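Local structure of uncharacterized protein Rv2277c (Mycobacterium tuberculosis, 5VUG) at residues 47-53 against 72-77. The protein is of unknown function but carries a glycerophosphodiester phosphodiesterase domain with a TIM-barrel fold, and so probably hydrolyses phosphoric diesters. Numbering follows the deposited sequence.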
ATOM      1  N   GLN A  47     -22.939 -16.258  14.129  1.00 10.21           N
ATOM      2  CA  GLN A  47     -23.321 -17.117  13.007  1.00 10.75           C
ATOM      3  C   GLN A  47     -24.743 -17.609  13.267  1.00 11.71           C
ATOM      4  O   GLN A  47     -25.342 -17.289  14.294  1.00 15.40           O
ATOM      5  CB  GLN A  47     -22.299 -18.250  12.783  1.00 10.11           C
ATOM      6  CG  GLN A  47     -20.896 -17.722  12.442  1.00 11.80           C
ATOM      7  CD  GLN A  47     -19.949 -18.821  11.995  1.00 12.55           C
ATOM      8  OE1 GLN A  47     -20.235 -19.542  11.038  1.00 15.45           O
ATOM      9  NE2 GLN A  47     -18.816 -18.952  12.680  1.00 12.15           N
ATOM     10  N   VAL A  48     -25.327 -18.347  12.330  1.00 13.61           N
ATOM     11  CA  VAL A  48     -26.717 -18.769  12.462  1.00 13.18           C
ATOM     12  C   VAL A  48     -26.839 -20.286  12.320  1.00 14.15           C
ATOM     13  O   VAL A  48     -26.193 -20.906  11.464  1.00 14.45           O
ATOM     14  CB  VAL A  48     -27.661 -17.997  11.505  1.00 11.86           C
ATOM     15  CG1 VAL A  48     -27.338 -18.274  10.024  1.00 14.51           C
ATOM     16  CG2 VAL A  48     -29.117 -18.311  11.813  1.00 13.95           C
ATOM     17  N   SER A  49     -27.656 -20.885  13.180  1.00 13.13           N
ATOM     18  CA  SER A  49     -27.917 -22.315  13.134  1.00 13.80           C
ATOM     19  C   SER A  49     -28.702 -22.685  11.871  1.00 13.33           C
ATOM     20  O   SER A  49     -29.268 -21.830  11.175  1.00 13.49           O
ATOM     21  CB  SER A  49     -28.742 -22.724  14.352  1.00 14.34           C
ATOM     22  OG  SER A  49     -30.068 -22.220  14.245  1.00 13.60           O
ATOM     23  N   SER A  50     -28.760 -23.993  11.590  1.00 14.70           N
ATOM     24  CA  SER A  50     -29.554 -24.453  10.452  1.00 16.52           C
ATOM     25  C   SER A  50     -31.019 -24.060  10.591  1.00 17.06           C
ATOM     26  O   SER A  50     -31.701 -23.855   9.576  1.00 17.28           O
ATOM     27  CB  SER A  50     -29.440 -25.969  10.291  1.00 17.93           C
ATOM     28  OG  SER A  50     -30.130 -26.643  11.332  1.00 17.96           O
ATOM     29  N   ASP A  51     -31.526 -23.951  11.825  1.00 16.58           N
ATOM     30  CA  ASP A  51     -32.913 -23.563  12.055  1.00 17.23           C
ATOM     31  C   ASP A  51     -33.070 -22.089  12.433  1.00 15.11           C
ATOM     32  O   ASP A  51     -34.053 -21.715  13.091  1.00 15.71           O
ATOM     33  CB  ASP A  51     -33.638 -24.518  13.015  1.00 18.33           C
ATOM     34  CG  ASP A  51     -32.925 -24.707  14.345  1.00 17.70           C
ATOM     35  OD1 ASP A  51     -31.784 -24.237  14.510  1.00 17.51           O
ATOM     36  OD2 ASP A  51     -33.534 -25.344  15.235  1.00 21.26           O
ATOM     37  N   GLY A  52     -32.119 -21.250  12.032  1.00 13.62           N
ATOM     38  CA  GLY A  52     -32.341 -19.819  12.017  1.00 11.99           C
ATOM     39  C   GLY A  52     -32.159 -19.086  13.320  1.00 10.79           C
ATOM     40  O   GLY A  52     -32.681 -17.977  13.457  1.00 13.35           O
ATOM     41  N   VAL A  53     -31.415 -19.639  14.267  1.00 11.62           N
ATOM     42  CA  VAL A  53     -31.166 -18.973  15.542  1.00 12.02           C
ATOM     43  C   VAL A  53     -29.731 -18.456  15.543  1.00 11.34           C
ATOM     44  O   VAL A  53     -28.789 -19.253  15.427  1.00 11.79           O
ATOM     45  CB  VAL A  53     -31.420 -19.901  16.738  1.00 12.75           C
ATOM     46  CG1 VAL A  53     -31.139 -19.154  18.045  1.00 13.86           C
ATOM     47  CG2 VAL A  53     -32.837 -20.435  16.699  1.00 14.95           C
ATOM     48  N   VAL A  72     -21.365 -24.098  11.305  1.00 13.66           N
ATOM     49  CA  VAL A  72     -22.437 -23.771  12.245  1.00 13.00           C
ATOM     50  C   VAL A  72     -23.810 -24.064  11.651  1.00 14.13           C
ATOM     51  O   VAL A  72     -24.688 -24.621  12.326  1.00 14.02           O
ATOM     52  CB  VAL A  72     -22.321 -22.306  12.696  1.00 11.17           C
ATOM     53  CG1 VAL A  72     -23.523 -21.915  13.553  1.00 12.34           C
ATOM     54  CG2 VAL A  72     -21.030 -22.117  13.458  1.00 13.80           C
ATOM     55  N   ASN A  73     -24.028 -23.687  10.390  1.00 13.08           N
ATOM     56  CA  ASN A  73     -25.345 -23.885   9.790  1.00 13.93           C
ATOM     57  C   ASN A  73     -25.613 -25.329   9.380  1.00 17.07           C
ATOM     58  O   ASN A  73     -26.622 -25.592   8.708  1.00 19.14           O
ATOM     59  CB  ASN A  73     -25.608 -22.900   8.640  1.00 15.81           C
ATOM     60  CG  ASN A  73     -24.663 -23.078   7.468  1.00 18.73           C
ATOM     61  OD1 ASN A  73     -23.950 -24.081   7.357  1.00 19.36           O
ATOM     62  ND2 ASN A  73     -24.674 -22.104   6.562  1.00 20.61           N
ATOM     63  N   SER A  74     -24.746 -26.267   9.751  1.00 16.05           N
ATOM     64  CA  SER A  74     -25.045 -27.679   9.542  1.00 17.96           C
ATOM     65  C   SER A  74     -25.735 -28.313  10.741  1.00 17.96           C
ATOM     66  O   SER A  74     -26.059 -29.508  10.691  1.00 20.05           O
ATOM     67  CB  SER A  74     -23.783 -28.470   9.171  1.00 16.40           C
ATOM     68  OG  SER A  74     -22.940 -28.670  10.301  1.00 17.65           O
ATOM     69  N   LYS A  75     -25.968 -27.543  11.808  1.00 16.24           N
ATOM     70  CA  LYS A  75     -26.563 -28.051  13.036  1.00 15.52           C
ATOM     71  C   LYS A  75     -27.696 -27.141  13.488  1.00 16.54           C
ATOM     72  O   LYS A  75     -27.672 -25.930  13.258  1.00 16.25           O
ATOM     73  CB  LYS A  75     -25.522 -28.156  14.165  1.00 15.87           C
ATOM     74  CG  LYS A  75     -24.335 -29.072  13.846  1.00 19.64           C
ATOM     75  CD  LYS A  75     -23.580 -29.447  15.115  1.00 22.55           C
ATOM     76  CE  LYS A  75     -22.338 -30.293  14.811  1.00 24.09           C
ATOM     77  NZ  LYS A  75     -22.637 -31.579  14.109  1.00 23.17           N
ATOM     78  N   THR A  76     -28.692 -27.741  14.134  1.00 15.34           N
ATOM     79  CA  THR A  76     -29.754 -26.977  14.769  1.00 15.69           C
ATOM     80  C   THR A  76     -29.216 -26.316  16.032  1.00 15.49           C
ATOM     81  O   THR A  76     -28.163 -26.689  16.554  1.00 16.31           O
ATOM     82  CB  THR A  76     -30.878 -27.918  15.189  1.00 16.71           C
ATOM     83  OG1 THR A  76     -30.372 -28.821  16.181  1.00 17.12           O
ATOM     84  CG2 THR A  76     -31.379 -28.720  14.004  1.00 18.45           C
ATOM     85  N   VAL A  77     -29.954 -25.322  16.532  1.00 14.47           N
ATOM     86  CA  VAL A  77     -29.521 -24.651  17.754  1.00 15.29           C
ATOM     87  C   VAL A  77     -29.474 -25.636  18.920  1.00 15.37           C
ATOM     88  O   VAL A  77     -28.589 -25.557  19.780  1.00 16.35           O
ATOM     89  CB  VAL A  77     -30.390 -23.411  18.047  1.00 14.49           C
ATOM     90  CG1 VAL A  77     -31.811 -23.813  18.386  1.00 15.70           C
ATOM     91  CG2 VAL A  77     -29.776 -22.584  19.183  1.00 17.38           C
TER
HETATM   92  O   HOH W   1     -19.672 -22.041  10.296  1.00 14.46           O
HETATM   93  O   HOH W   2     -29.244 -29.157  10.787  1.00 24.15           O
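Asp51 reaches across to the start of helix 77-80, where its OD1 takes the backbone N-H of Val77 at 2.9 Å, on the syn side and 19° out of the carboxylate plane. One residue back, the N-H of Ser50 runs almost straight (169°) to the carbonyl O of Lys75, 2.8 Å away. Beyond this polar pair, Val53 lies obliquely across Val77, CG1 to CG2 at 3.9 Å. At the other end the methyls of Val72 pack against Gln47 and Val48: CG2 sits 3.6 Å from Gln47 OE1, while CG1 meets the carbonyl O of Val48. A water bridges Gln47 OE1 and the N of Val72, and NE2 of the same amide is hydrogen-bonded to the carbonyl O of Pro59 and of Tyr57.

Behind the carboxylate stands Ser49. Its OG sits between the backbone N and the carbonyl carbon (chi1 70°), from where it accepts the N-H of Val53 and donates to Asp51 OD1 on the anti side, 2.7 Å away. OD1 is thus gripped by two donors, which should fix the carboxylate's rotation. The scaffold is a type I beta turn from Ser49 to Gly52, with Gly52 N bonded to Ser49 O.

This turn leads from barrel strand 41-48, parallel to 12-16 and 121-125, into short antiparallel strand 54-56. Thr76 N-caps helix 77-80, whose Leu80 touches Ser49 and Val72; the side chain of Val48 starts away from 72-77 and touches helix 134-145.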